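Local coordinates for protein ethylbenzene dehydrogenase alpha-subunit (Aromatoleum aromaticum, PDB 2IVF) that forms the alpha subunit of a molybdenum enzyme of the molybdopterin oxidoreductase family and holds molybdenum, two pterin guanine dinucleotide cofactors and an iron/sulfur cluster, at residues L334-M337 with D338-K341; L816-D819 with W820-E823. One frame throughout, in Å; residues are numbered along the deposited sequence.

Interaction 1 of 2, residues L334-M337 with D338-K341; sequences LVRM and DTGK
Arg336 N donates to Lys341 O (2.9 Å) in an almost straight bond, and Gly340 N returns to Arg336 O (3.0 Å) at a more bent 135°, so the chain leaving strand 334-336 folds back on itself in a tight turn. Gly340 has a positive phi (81°), a conformation in which a CB would press on the preceding carbonyl oxygen. Arg336 is the main side chain of the contact. Its chain kinks at chi3, which brings the NE/NH2 edge of the guanidinium to the Asp338 carboxylate, the two planes nearly coplanar (30° apart). This is a side-on, two-pronged salt bridge: NE of Arg336 meets the syn lone pair of OD1 of Asp338 at 3.0 Å, while NH2 of Arg336 reaches OD2 of Asp338 at 2.8 Å, in the guanidinium plane. Thr339 CG2 lies over one guanidinium face, 3.7 Å from Arg336 NH2. The hydroxyl of Thr339 accepts from Lys341 N, 3.3 Å from OG1, which makes an ST turn. Val335 CG1 packs against Gly340 O at 3.5 Å. Strand 334-336 is an outer strand of a three-stranded antiparallel sheet and pairs with strand 395-400, whose Ile396 touches Arg336 and Asp338; the turn leads on toward helix 345-349, and Tyr815 bonds to Gly340 O through its hydroxyl.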
ATOM      1  N   LEU A 334     -10.735  46.772  -3.688  1.00 20.04           N
ATOM      2  CA  LEU A 334      -9.780  47.857  -3.547  1.00 21.10           C
ATOM      3  C   LEU A 334      -9.056  47.839  -2.211  1.00 21.70           C
ATOM      4  O   LEU A 334      -9.642  47.578  -1.150  1.00 22.38           O
ATOM      5  CB  LEU A 334     -10.480  49.175  -3.720  1.00 21.01           C
ATOM      6  CG  LEU A 334     -11.085  49.478  -5.089  1.00 22.20           C
ATOM      7  CD1 LEU A 334     -11.895  50.803  -4.952  1.00 18.06           C
ATOM      8  CD2 LEU A 334      -9.994  49.614  -6.156  1.00 23.33           C
ATOM      9  N   VAL A 335      -7.765  48.137  -2.306  1.00 21.86           N
ATOM     10  CA  VAL A 335      -6.851  48.139  -1.209  1.00 21.82           C
ATOM     11  C   VAL A 335      -6.225  49.518  -1.172  1.00 22.04           C
ATOM     12  O   VAL A 335      -5.970  50.126  -2.209  1.00 22.25           O
ATOM     13  CB  VAL A 335      -5.781  47.023  -1.378  1.00 21.69           C
ATOM     14  CG1 VAL A 335      -4.818  47.048  -0.224  1.00 22.26           C
ATOM     15  CG2 VAL A 335      -6.444  45.679  -1.455  1.00 19.51           C
ATOM     16  N   ARG A 336      -6.048  50.024   0.038  1.00 22.53           N
ATOM     17  CA  ARG A 336      -5.496  51.334   0.293  1.00 22.85           C
ATOM     18  C   ARG A 336      -3.991  51.251   0.126  1.00 23.33           C
ATOM     19  O   ARG A 336      -3.356  50.325   0.644  1.00 23.95           O
ATOM     20  CB  ARG A 336      -5.834  51.766   1.724  1.00 22.60           C
ATOM     21  CG  ARG A 336      -7.325  51.981   1.990  1.00 22.98           C
ATOM     22  CD  ARG A 336      -7.624  52.375   3.429  1.00 22.42           C
ATOM     23  NE  ARG A 336      -6.828  53.505   3.884  1.00 24.97           N
ATOM     24  CZ  ARG A 336      -7.053  54.190   5.008  1.00 23.07           C
ATOM     25  NH1 ARG A 336      -8.061  53.894   5.809  1.00 23.07           N
ATOM     26  NH2 ARG A 336      -6.243  55.170   5.337  1.00 22.41           N
ATOM     27  N   MET A 337      -3.417  52.194  -0.607  1.00 24.50           N
ATOM     28  CA  MET A 337      -1.966  52.215  -0.820  1.00 25.49           C
ATOM     29  C   MET A 337      -1.196  52.783   0.372  1.00 26.41           C
ATOM     30  O   MET A 337       0.027  52.641   0.439  1.00 27.84           O
ATOM     31  CB  MET A 337      -1.618  52.981  -2.093  1.00 26.05           C
ATOM     32  CG  MET A 337      -2.051  52.268  -3.366  1.00 28.17           C
ATOM     33  SD  MET A 337      -1.160  50.747  -3.585  1.00 36.10           S
ATOM     34  CE  MET A 337      -2.208  49.535  -2.763  1.00 35.87           C
ATOM     35  N   ASP A 338      -1.895  53.405   1.313  1.00 26.14           N
ATOM     36  CA  ASP A 338      -1.245  53.876   2.529  1.00 26.09           C
ATOM     37  C   ASP A 338      -1.151  52.823   3.653  1.00 26.46           C
ATOM     38  O   ASP A 338      -0.101  52.720   4.296  1.00 27.85           O
ATOM     39  CB  ASP A 338      -1.908  55.162   3.021  1.00 25.96           C
ATOM     40  CG  ASP A 338      -3.377  54.993   3.380  1.00 26.32           C
ATOM     41  OD1 ASP A 338      -3.988  53.972   3.023  1.00 28.07           O
ATOM     42  OD2 ASP A 338      -3.925  55.907   4.032  1.00 25.75           O
ATOM     43  N   THR A 339      -2.219  52.067   3.911  1.00 25.45           N
ATOM     44  CA  THR A 339      -2.225  51.104   5.029  1.00 24.77           C
ATOM     45  C   THR A 339      -2.066  49.648   4.560  1.00 24.61           C
ATOM     46  O   THR A 339      -1.682  48.772   5.340  1.00 24.12           O
ATOM     47  CB  THR A 339      -3.524  51.173   5.865  1.00 24.48           C
ATOM     48  OG1 THR A 339      -4.645  50.772   5.066  1.00 22.46           O
ATOM     49  CG2 THR A 339      -3.763  52.580   6.431  1.00 24.34           C
ATOM     50  N   GLY A 340      -2.347  49.390   3.285  1.00 24.14           N
ATOM     51  CA  GLY A 340      -2.288  48.049   2.747  1.00 24.35           C
ATOM     52  C   GLY A 340      -3.528  47.227   3.059  1.00 23.75           C
ATOM     53  O   GLY A 340      -3.565  46.025   2.849  1.00 22.94           O
ATOM     54  N   LYS A 341      -4.551  47.891   3.556  1.00 23.85           N
ATOM     55  CA  LYS A 341      -5.738  47.189   4.001  1.00 24.19           C
ATOM     56  C   LYS A 341      -6.881  47.474   3.046  1.00 23.20           C
ATOM     57  O   LYS A 341      -6.927  48.537   2.409  1.00 21.78           O
ATOM     58  CB  LYS A 341      -6.049  47.596   5.462  1.00 24.53           C
ATOM     59  CG  LYS A 341      -5.280  46.686   6.466  1.00 25.27           C
ATOM     60  CD  LYS A 341      -4.955  47.359   7.753  1.00 26.50           C
ATOM     61  CE  LYS A 341      -3.928  46.565   8.577  1.00 26.20           C
ATOM     62  NZ  LYS A 341      -4.227  45.108   8.722  1.00 26.52           N
TER

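Interaction 2 of 2, residues L816-D819 with W820-E823; sequences LDHD and WYLE
His818 accepts from Trp820 N through its ring nitrogen ND1 (3.2 Å), with the donor close to the imidazole plane. Its CG stands anti to its own backbone N (chi1 -176°), which carries the ring forward to the start of the helix. Two backbone bonds open the helical pattern: Leu822 N to His818 O at 3.0 Å, nearly straight at 174°, and Glu823 N to Asp819 O at 2.9 Å. His818 is thus a side-chain N-cap of helix 819-824, occupying an amide of the first turn that has no helical carbonyl before it. Among the aromatic contacts, the imidazole meets the indole of Trp820 in a T-shaped pair: CE1 of His818 comes over one face, 3.6 Å from Trp820 CG, with the planes at 86°. The far nitrogen, NE2, bonds to Gly947 O, fixing the imidazole at both nitrogens, and Trp820 NE1 is bonded to Glu580. The Tyr821 ring also stacks on Phe952. Of the packing contacts, Leu816 CD1 rests 3.9 Å from Tyr821 CE2, the two side chains running alongside each other. Separately, the CD1 methyl of Leu822 lies against the carbonyl oxygen of Asp817, 3.4 Å from CD1 to O.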
ATOM      1  N   LEU A 816      -4.573  38.515   2.105  1.00 21.36           N
ATOM      2  CA  LEU A 816      -4.844  38.441   3.560  1.00 21.41           C
ATOM      3  C   LEU A 816      -4.187  39.638   4.203  1.00 22.06           C
ATOM      4  O   LEU A 816      -2.971  39.684   4.355  1.00 22.87           O
ATOM      5  CB  LEU A 816      -4.349  37.139   4.170  1.00 22.50           C
ATOM      6  CG  LEU A 816      -4.886  35.898   3.438  1.00 20.59           C
ATOM      7  CD1 LEU A 816      -4.196  34.608   3.921  1.00 20.80           C
ATOM      8  CD2 LEU A 816      -6.399  35.753   3.601  1.00 19.70           C
ATOM      9  N   ASP A 817      -5.002  40.622   4.535  1.00 21.59           N
ATOM     10  CA  ASP A 817      -4.483  41.945   4.958  1.00 21.29           C
ATOM     11  C   ASP A 817      -4.337  42.099   6.472  1.00 21.11           C
ATOM     12  O   ASP A 817      -4.250  43.202   6.980  1.00 21.98           O
ATOM     13  CB  ASP A 817      -5.273  43.071   4.303  1.00 20.85           C
ATOM     14  CG  ASP A 817      -6.644  43.305   4.933  1.00 21.24           C
ATOM     15  OD1 ASP A 817      -7.249  42.347   5.492  1.00 23.00           O
ATOM     16  OD2 ASP A 817      -7.110  44.455   4.880  1.00 22.25           O
ATOM     17  N   HIS A 818      -4.281  40.963   7.153  1.00 22.21           N
ATOM     18  CA  HIS A 818      -4.027  40.841   8.579  1.00 21.63           C
ATOM     19  C   HIS A 818      -2.575  41.245   8.807  1.00 21.59           C
ATOM     20  O   HIS A 818      -1.688  40.857   8.052  1.00 20.53           O
ATOM     21  CB  HIS A 818      -4.272  39.363   8.947  1.00 22.71           C
ATOM     22  CG  HIS A 818      -4.163  39.042  10.401  1.00 23.13           C
ATOM     23  ND1 HIS A 818      -2.960  39.019  11.077  1.00 24.62           N
ATOM     24  CD2 HIS A 818      -5.106  38.667  11.301  1.00 25.09           C
ATOM     25  CE1 HIS A 818      -3.174  38.695  12.343  1.00 24.05           C
ATOM     26  NE2 HIS A 818      -4.470  38.476  12.507  1.00 22.52           N
ATOM     27  N   ASP A 819      -2.336  42.000   9.875  1.00 21.06           N
ATOM     28  CA  ASP A 819      -0.996  42.530  10.211  1.00 21.59           C
ATOM     29  C   ASP A 819       0.126  41.515  10.184  1.00 21.37           C
ATOM     30  O   ASP A 819       1.197  41.796   9.655  1.00 22.20           O
ATOM     31  CB  ASP A 819      -1.033  43.213  11.584  1.00 20.89           C
ATOM     32  CG  ASP A 819      -1.859  44.493  11.575  1.00 23.82           C
ATOM     33  OD1 ASP A 819      -2.066  45.075  10.485  1.00 24.32           O
ATOM     34  OD2 ASP A 819      -2.271  44.935  12.674  1.00 22.24           O
ATOM     35  N   TRP A 820      -0.115  40.331  10.730  1.00 21.70           N
ATOM     36  CA  TRP A 820       0.912  39.294  10.744  1.00 22.25           C
ATOM     37  C   TRP A 820       1.316  38.891   9.334  1.00 21.56           C
ATOM     38  O   TRP A 820       2.501  38.674   9.045  1.00 22.61           O
ATOM     39  CB  TRP A 820       0.422  38.055  11.474  1.00 22.45           C
ATOM     40  CG  TRP A 820       0.322  38.189  12.970  1.00 23.58           C
ATOM     41  CD1 TRP A 820       0.172  39.297  13.693  1.00 23.26           C
ATOM     42  CD2 TRP A 820       0.225  37.092  13.877  1.00 23.69           C
ATOM     43  NE1 TRP A 820       0.064  38.981  15.036  1.00 23.80           N
ATOM     44  CE2 TRP A 820       0.081  37.619  15.161  1.00 24.32           C
ATOM     45  CE3 TRP A 820       0.271  35.711  13.713  1.00 24.35           C
ATOM     46  CZ2 TRP A 820       0.000  36.808  16.291  1.00 23.46           C
ATOM     47  CZ3 TRP A 820       0.181  34.907  14.828  1.00 23.50           C
ATOM     48  CH2 TRP A 820       0.038  35.456  16.093  1.00 23.69           C
ATOM     49  N   TYR A 821       0.329  38.719   8.462  1.00 22.21           N
ATOM     50  CA  TYR A 821       0.592  38.376   7.063  1.00 22.09           C
ATOM     51  C   TYR A 821       1.264  39.473   6.247  1.00 22.73           C
ATOM     52  O   TYR A 821       2.218  39.224   5.497  1.00 22.59           O
ATOM     53  CB  TYR A 821      -0.694  37.894   6.373  1.00 23.01           C
ATOM     54  CG  TYR A 821      -1.039  36.488   6.800  1.00 21.42           C
ATOM     55  CD1 TYR A 821      -1.485  36.225   8.093  1.00 20.21           C
ATOM     56  CD2 TYR A 821      -0.893  35.416   5.918  1.00 22.21           C
ATOM     57  CE1 TYR A 821      -1.781  34.953   8.489  1.00 22.48           C
ATOM     58  CE2 TYR A 821      -1.180  34.174   6.305  1.00 22.47           C
ATOM     59  CZ  TYR A 821      -1.613  33.930   7.575  1.00 20.44           C
ATOM     60  OH  TYR A 821      -1.887  32.660   7.921  1.00 25.01           O
ATOM     61  N   LEU A 822       0.789  40.694   6.429  1.00 22.48           N
ATOM     62  CA  LEU A 822       1.415  41.854   5.860  1.00 22.80           C
ATOM     63  C   LEU A 822       2.917  41.892   6.250  1.00 23.83           C
ATOM     64  O   LEU A 822       3.792  41.976   5.380  1.00 23.60           O
ATOM     65  CB  LEU A 822       0.678  43.103   6.359  1.00 22.87           C
ATOM     66  CG  LEU A 822      -0.684  43.449   5.737  1.00 22.67           C
ATOM     67  CD1 LEU A 822      -1.289  44.736   6.392  1.00 22.51           C
ATOM     68  CD2 LEU A 822      -0.494  43.658   4.247  1.00 22.62           C
ATOM     69  N   GLU A 823       3.211  41.804   7.552  1.00 23.80           N
ATOM     70  CA  GLU A 823       4.594  41.912   8.042  1.00 23.84           C
ATOM     71  C   GLU A 823       5.476  40.720   7.609  1.00 23.37           C
ATOM     72  O   GLU A 823       6.652  40.905   7.355  1.00 22.73           O
ATOM     73  CB  GLU A 823       4.623  42.066   9.565  1.00 23.99           C
ATOM     74  CG  GLU A 823       4.247  43.486  10.007  1.00 26.87           C
ATOM     75  CD  GLU A 823       4.273  43.739  11.512  1.00 28.76           C
ATOM     76  OE1 GLU A 823       4.653  42.828  12.306  1.00 34.63           O
ATOM     77  OE2 GLU A 823       3.906  44.889  11.890  1.00 34.05           O
TER

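Interaction 1 closes nearly 480 residues before interaction 2 opens, yet their centres lie about 12 Å apart on the same side of the chain's centre. The turn after the three-stranded antiparallel sheet is at the surface, whereas the capped start of helix 819-824 is largely buried. Lys341 joins them: its NZ sits 2.8 Å from Asp819 OD1 in a salt bridge and 2.6 Å from Asp817 O, probably a hydrogen bond. Gly340 O also packs against Asp817 CB, and Lys341 NZ against Leu822 CD1. A surface turn in the molybdopterin oxidoreductase region is thus tied directly to a helix start much later in the chain.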